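Local atomic coordinates of catalase (Bacillus pumilus, PDB entry 4QOL), a protein that breaks down hydrogen peroxide to water and oxygen at a heme group and shows peroxidase-like reactivity toward phenolic substrates. Residues Arg24-His28 / Arg29-Phe33; Tyr37-Ile40 / Glu41-His45; His176-Thr179 / Trp180-Ser183. All coordinates share one frame; numbering follows the deposited sequence.

Interaction 1 of 3, residues Arg24-His28 / Arg29-Phe33; sequences RTAGH and RGPSF
The Phe-33 ring leans on the Thr-25 to Ala-26 backbone: Thr-25 O sits in plane at the ring edge near CD2, CE2 reaches Ala-26 N obliquely at 3.3 Å, and CZ packs on Ala-26 CB at 3.8 Å. The same ring stacks with that of Phe-33 of a third subunit. Its CG lies beside the backbone N (chi1 -75°), which turns the ring back toward the preceding strand. At the far end, the His-28 imidazole and the Arg-29 guanidinium have planes 80° apart, with His-28 ND1 3.7 Å from Arg-29 CB; ND1 is buried without a hydrogen-bonding partner.

Between these ends the chain doubles back as a short hairpin-like reversal. Thr-25 and Ser-32 form a single non-hydrogen-bonded pair, flanked by nearly straight bonds from Phe-33 N to Arg-24 O (2.9 Å) and from Ala-26 N to Pro-31 O (3.0 Å). A type I turn from Gly-27 to Gly-30 closes the bend, though its bond from Gly-30 N to Gly-27 O is weak at 3.4 Å. Thr-25 OG1, set between its own N and carbonyl carbon (chi1 59°), donates to Gly-27 O at 2.6 Å, linking the strand to the first residue of the turn. Any side chain on Gly-30 would run into Ala-26 O. One water bridges Arg-24 O and Phe-33 O, another Ala-26 O and Arg-29 N.

Arg-29 makes salt bridges to Asp-277 and Glu-329 of a second subunit. Strand 25-26, ahead of helix 37-46, pairs antiparallel through Thr-25 with a strand of that second subunit, so the sheet continues across the tetramer interface.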
# COMPACT_ATOMS: atom_id res chain seq x y z
N ARG A 24 -2.35 17.40 25.01
CA ARG A 24 -1.39 18.28 25.62
C ARG A 24 -1.38 19.66 24.97
O ARG A 24 -1.21 19.78 23.74
CB ARG A 24 -0.01 17.58 25.52
CG ARG A 24 1.03 18.15 26.37
CD ARG A 24 2.31 17.33 26.19
NE ARG A 24 3.18 17.58 27.33
CZ ARG A 24 4.48 17.32 27.33
NH1 ARG A 24 5.08 16.90 26.20
NH2 ARG A 24 5.16 17.54 28.43
N THR A 25 -1.54 20.72 25.77
CA THR A 25 -1.85 22.01 25.25
C THR A 25 -1.08 23.11 25.97
O THR A 25 -0.53 22.88 27.06
CB THR A 25 -3.40 22.29 25.36
OG1 THR A 25 -3.83 22.21 26.73
CG2 THR A 25 -4.17 21.31 24.53
N ALA A 26 -1.05 24.30 25.40
CA ALA A 26 -0.56 25.48 26.08
C ALA A 26 -1.53 26.08 27.07
O ALA A 26 -2.38 26.90 26.72
CB ALA A 26 -0.15 26.53 25.04
N GLY A 27 -1.42 25.63 28.32
CA GLY A 27 -2.43 25.88 29.32
C GLY A 27 -3.73 25.15 29.05
O GLY A 27 -3.89 24.43 28.02
N HIS A 28 -4.69 25.32 29.95
CA HIS A 28 -5.90 24.49 29.89
C HIS A 28 -6.79 24.77 28.66
O HIS A 28 -7.65 23.96 28.38
CB HIS A 28 -6.74 24.63 31.17
CG HIS A 28 -7.13 26.03 31.50
ND1 HIS A 28 -8.08 26.73 30.78
CD2 HIS A 28 -6.71 26.87 32.48
CE1 HIS A 28 -8.21 27.95 31.29
NE2 HIS A 28 -7.39 28.06 32.32
N ARG A 29 -6.61 25.91 27.99
CA ARG A 29 -7.41 26.20 26.82
C ARG A 29 -6.63 26.63 25.58
O ARG A 29 -7.21 27.22 24.65
CB ARG A 29 -8.48 27.28 27.14
CG ARG A 29 -7.97 28.64 27.50
CD ARG A 29 -9.10 29.64 27.58
NE ARG A 29 -10.07 29.39 26.49
CZ ARG A 29 -9.93 29.78 25.21
NH1 ARG A 29 -8.86 30.48 24.81
NH2 ARG A 29 -10.90 29.50 24.31
N GLY A 30 -5.35 26.31 25.53
CA GLY A 30 -4.54 26.79 24.43
C GLY A 30 -4.50 25.75 23.33
O GLY A 30 -5.08 24.67 23.45
N PRO A 31 -3.73 26.06 22.24
CA PRO A 31 -3.55 25.16 21.14
C PRO A 31 -2.68 23.96 21.53
O PRO A 31 -2.03 23.95 22.61
CB PRO A 31 -2.85 26.02 20.10
CG PRO A 31 -2.13 27.05 20.90
CD PRO A 31 -3.04 27.33 22.03
N SER A 32 -2.73 22.93 20.68
CA SER A 32 -2.20 21.61 20.99
C SER A 32 -0.73 21.50 20.56
O SER A 32 -0.31 22.04 19.53
CB SER A 32 -3.06 20.56 20.29
OG SER A 32 -4.33 20.42 20.92
N PHE A 33 0.06 20.75 21.30
CA PHE A 33 1.48 20.51 20.99
C PHE A 33 1.71 19.25 20.16
O PHE A 33 0.96 18.27 20.31
CB PHE A 33 2.26 20.41 22.28
CG PHE A 33 2.46 21.76 22.93
CD1 PHE A 33 3.29 22.72 22.33
CD2 PHE A 33 1.87 22.06 24.16
CE1 PHE A 33 3.48 23.97 22.95
CE2 PHE A 33 2.02 23.34 24.74
CZ PHE A 33 2.80 24.28 24.13
O HOH W 1 -1.43 17.77 21.69
O HOH W 2 -4.72 28.31 28.21

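Interaction 2 of 3, residues Tyr37-Ile40 / Glu41-His45; sequences YHLI and EKLAH
Tyr-37, His-38, Leu-39 and Ile-40 each offer their carbonyl to the N-H four residues on, from Glu-41 through Ala-44, in unbroken alpha-helical geometry. Above this turn, Tyr-37 and Glu-41 are joined twice. The Glu-41 CB hydrogens lie over one face of the phenol ring, toward its rim, with CB 4.2 Å from the centroid, and farther out Tyr-37 OH donates to Glu-41 OE2 at 2.6 Å. The hydroxyl comes in on the anti side of OE2, 31° out of the carboxylate plane. Glu-41 runs fully extended (chi1 -178°, chi2 -170°), which carries the carboxylate along the ring to its hydroxyl. A water linked to His-38 ND1 donates to Glu-41 OE1 at 2.5 Å; OE1 also accepts from Asn-12 N and from Gln-368 NE2 of a fourth subunit, and so many donors would probably favour the charged carboxylate.

Helix 37-46 belongs to the N-terminal arm, the part of a tetrameric catalase that reaches out among the neighbouring subunits. Leu-39, Leu-43 and Lys-42 all reach a second subunit. Leu-39 and Leu-43 lie side by side, pointing the same way, their CD1 methyls 3.8 Å apart, and the Leu-43 side chain is about 4 Å from a bound heme. Lys-42, also extended, passes obliquely by the His-38 ring, with CD 4.0 Å from CE1. The two residues share Asn-20 OD1, bonded by both His-38 NE2 and Lys-42 NZ, and the ammonium continues to a salt bridge with Asp-145 of that second subunit.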
# COMPACT_ATOMS: atom_id res chain seq x y z
N TYR A 37 2.81 12.11 22.03
CA TYR A 37 2.94 10.86 21.30
C TYR A 37 1.66 10.02 21.39
O TYR A 37 1.27 9.37 20.42
CB TYR A 37 4.13 10.04 21.86
CG TYR A 37 4.26 8.68 21.19
CD1 TYR A 37 4.94 8.56 19.97
CD2 TYR A 37 3.71 7.50 21.76
CE1 TYR A 37 5.09 7.32 19.36
CE2 TYR A 37 3.83 6.28 21.12
CZ TYR A 37 4.54 6.18 19.93
OH TYR A 37 4.63 4.98 19.27
N HIS A 38 1.06 9.97 22.57
CA HIS A 38 -0.16 9.20 22.72
C HIS A 38 -1.27 9.66 21.77
O HIS A 38 -1.93 8.84 21.13
CB HIS A 38 -0.67 9.24 24.18
CG HIS A 38 -1.98 8.52 24.41
ND1 HIS A 38 -2.26 7.27 23.92
CD2 HIS A 38 -3.06 8.85 25.15
CE1 HIS A 38 -3.46 6.87 24.32
NE2 HIS A 38 -3.99 7.84 25.02
N LEU A 39 -1.50 10.95 21.70
CA LEU A 39 -2.52 11.52 20.80
C LEU A 39 -2.21 11.11 19.35
O LEU A 39 -3.09 10.59 18.64
CB LEU A 39 -2.61 13.06 20.86
CG LEU A 39 -3.53 13.80 19.89
CD1 LEU A 39 -5.00 13.52 20.25
CD2 LEU A 39 -3.33 15.34 19.86
N ILE A 40 -0.97 11.35 18.93
CA ILE A 40 -0.65 11.15 17.54
C ILE A 40 -0.68 9.64 17.23
O ILE A 40 -1.22 9.21 16.17
CB ILE A 40 0.68 11.80 17.16
CG1 ILE A 40 0.65 13.30 17.36
CG2 ILE A 40 1.04 11.47 15.72
CD1 ILE A 40 -0.46 13.98 16.61
N GLU A 41 -0.19 8.78 18.14
CA GLU A 41 -0.17 7.34 17.83
C GLU A 41 -1.61 6.81 17.70
O GLU A 41 -1.92 5.99 16.84
CB GLU A 41 0.58 6.57 18.93
CG GLU A 41 0.72 5.04 18.71
CD GLU A 41 1.26 4.29 19.95
OE1 GLU A 41 0.46 4.02 20.84
OE2 GLU A 41 2.37 3.81 19.88
N LYS A 42 -2.47 7.24 18.63
CA LYS A 42 -3.84 6.79 18.73
C LYS A 42 -4.66 7.29 17.52
O LYS A 42 -5.31 6.49 16.86
CB LYS A 42 -4.43 7.25 20.08
CG LYS A 42 -5.84 6.78 20.34
CD LYS A 42 -6.32 7.46 21.64
CE LYS A 42 -7.72 7.08 22.06
NZ LYS A 42 -8.13 7.81 23.31
N LEU A 43 -4.56 8.60 17.18
CA LEU A 43 -5.18 9.11 15.94
C LEU A 43 -4.62 8.46 14.66
O LEU A 43 -5.39 8.04 13.75
CB LEU A 43 -5.09 10.62 15.85
CG LEU A 43 -5.92 11.49 16.81
CD1 LEU A 43 -5.60 12.92 16.52
CD2 LEU A 43 -7.41 11.17 16.68
N ALA A 44 -3.31 8.24 14.60
CA ALA A 44 -2.70 7.72 13.38
C ALA A 44 -3.16 6.28 13.15
O ALA A 44 -3.36 5.84 12.00
CB ALA A 44 -1.15 7.77 13.47
N HIS A 45 -3.30 5.51 14.22
CA HIS A 45 -3.74 4.15 14.00
C HIS A 45 -5.23 4.12 13.64
O HIS A 45 -5.65 3.38 12.77
CB HIS A 45 -3.45 3.25 15.21
CG HIS A 45 -3.65 1.82 14.89
ND1 HIS A 45 -2.63 0.91 14.63
CD2 HIS A 45 -4.79 1.15 14.76
CE1 HIS A 45 -3.16 -0.27 14.32
NE2 HIS A 45 -4.47 -0.14 14.38
O HOH W 3 -1.21 5.40 22.17

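Interaction 3 of 3, residues His176-Thr179 / Trp180-Ser183; sequences HMLT and WLFS
His-176 and Trp-180, one helical turn apart, lie side by side and point the same way, their imidazole and indole planes inclined at 59°. His-176 NE2 stands at the indole edge, near its plane, 3.1 Å from Trp-180 NE1, while His-176 CD2 is 3.5 Å from that same nitrogen. The backbone meets the indole too: His-176 O lies in plane at its edge, 3.3 Å from Trp-180 CD1. With CG anti to the nitrogen of its own backbone (chi1 -167°), His-176 sends its ring along the helix toward the tryptophan.

Leu-178 and Phe-182 likewise lie side by side, pointing the same way, with Leu-178 CD2 4.0 Å from Phe-182 CE2; the phenyl edge additionally faces Leu-178 O in plane. Beneath them, Leu-181 N makes a nearly straight bond to Met-177 O at 2.8 Å and Phe-182 N reaches Leu-178 O. Trp-180 N, by contrast, divides itself between weak bonds to His-176 O and Met-177 O. Phe-182 is the first residue to leave helical angles, and just beyond it Ser-183 OG turns back to donate to Trp-180 O at 2.7 Å, in the carbonyl plane.

In the next shell, His-176 ND1 is bonded to Thr-282 O, and Lys-428 makes a cation-pi contact with Trp-180. With an alanine in place of His-176, Thr-282 O would probably lose its partner and the indole edge of Trp-180 would be left with a gap beside NE1. Thr-179 touches helix 423-431 and Phe-182 packs on helix 434-448, so the buried end of helix 175-181 forms part of the seam where the C-terminal helical domain of the catalase fold docks.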
# COMPACT_ATOMS: atom_id res chain seq x y z
N HIS A 176 -30.38 -19.08 -18.18
CA HIS A 176 -30.63 -20.02 -17.10
C HIS A 176 -30.45 -19.36 -15.71
O HIS A 176 -31.35 -19.45 -14.86
CB HIS A 176 -29.75 -21.27 -17.27
CG HIS A 176 -30.13 -22.42 -16.39
ND1 HIS A 176 -29.31 -23.53 -16.22
CD2 HIS A 176 -31.25 -22.67 -15.68
CE1 HIS A 176 -29.89 -24.37 -15.39
NE2 HIS A 176 -31.07 -23.87 -15.04
N MET A 177 -29.34 -18.66 -15.49
CA MET A 177 -29.13 -18.02 -14.23
C MET A 177 -30.24 -17.05 -13.86
O MET A 177 -30.69 -17.01 -12.70
CB MET A 177 -27.80 -17.30 -14.20
CG MET A 177 -27.52 -16.59 -12.89
SD MET A 177 -27.16 -17.80 -11.61
CE MET A 177 -26.24 -16.78 -10.43
N LEU A 178 -30.62 -16.25 -14.82
CA LEU A 178 -31.63 -15.21 -14.54
C LEU A 178 -32.98 -15.84 -14.18
O LEU A 178 -33.79 -15.34 -13.40
CB LEU A 178 -31.77 -14.30 -15.71
CG LEU A 178 -30.51 -13.50 -16.02
CD1 LEU A 178 -30.66 -12.74 -17.33
CD2 LEU A 178 -30.26 -12.51 -14.91
N THR A 179 -33.23 -17.03 -14.73
CA THR A 179 -34.43 -17.79 -14.40
C THR A 179 -34.47 -18.32 -12.95
O THR A 179 -35.56 -18.50 -12.38
CB THR A 179 -34.63 -18.94 -15.41
OG1 THR A 179 -34.67 -18.36 -16.74
CG2 THR A 179 -35.87 -19.75 -15.15
N TRP A 180 -33.28 -18.53 -12.34
CA TRP A 180 -33.19 -18.77 -10.91
C TRP A 180 -33.18 -17.51 -10.06
O TRP A 180 -33.87 -17.43 -9.08
CB TRP A 180 -31.87 -19.56 -10.59
CG TRP A 180 -31.81 -20.94 -10.97
CD1 TRP A 180 -31.67 -21.46 -12.24
CD2 TRP A 180 -31.78 -22.07 -10.09
NE1 TRP A 180 -31.55 -22.77 -12.17
CE2 TRP A 180 -31.65 -23.20 -10.88
CE3 TRP A 180 -31.92 -22.24 -8.72
CZ2 TRP A 180 -31.59 -24.51 -10.36
CZ3 TRP A 180 -31.87 -23.55 -8.20
CH2 TRP A 180 -31.71 -24.64 -9.01
N LEU A 181 -32.36 -16.54 -10.46
CA LEU A 181 -32.17 -15.29 -9.71
C LEU A 181 -33.46 -14.49 -9.57
O LEU A 181 -33.64 -13.80 -8.55
CB LEU A 181 -31.14 -14.43 -10.41
CG LEU A 181 -30.71 -13.17 -9.65
CD1 LEU A 181 -30.16 -13.46 -8.26
CD2 LEU A 181 -29.67 -12.38 -10.48
N PHE A 182 -34.37 -14.57 -10.57
CA PHE A 182 -35.61 -13.78 -10.43
C PHE A 182 -36.78 -14.62 -9.95
O PHE A 182 -37.88 -14.11 -9.83
CB PHE A 182 -35.90 -13.00 -11.72
CG PHE A 182 -35.05 -11.82 -11.88
CD1 PHE A 182 -35.44 -10.62 -11.34
CD2 PHE A 182 -33.82 -11.90 -12.49
CE1 PHE A 182 -34.63 -9.51 -11.43
CE2 PHE A 182 -33.01 -10.76 -12.61
CZ PHE A 182 -33.43 -9.56 -12.12
N SER A 183 -36.52 -15.89 -9.59
CA SER A 183 -37.43 -16.60 -8.62
C SER A 183 -37.28 -15.97 -7.27
O SER A 183 -36.42 -15.08 -7.07
CB SER A 183 -37.15 -18.09 -8.52
OG SER A 183 -36.00 -18.39 -7.73

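How the interactions relate
From the N terminus the three contacts follow one another in series; none nests in or crosses another. Interaction 1 closes a tight reversal after strand 25-26, and interaction 2 starts a few residues later on helix 37-46, the centres about 17 Å apart. Both lie on the arm and both touch the second subunit, so together they tie it into the tetramer. Interaction 3, on helix 175-181, is about 51 Å from interaction 2 and about 63 Å from interaction 1, centre to centre. It sits on the opposite side of the chain's centre from interaction 2, touches no other subunit, and joins its helix to the C-terminal helices of the same chain.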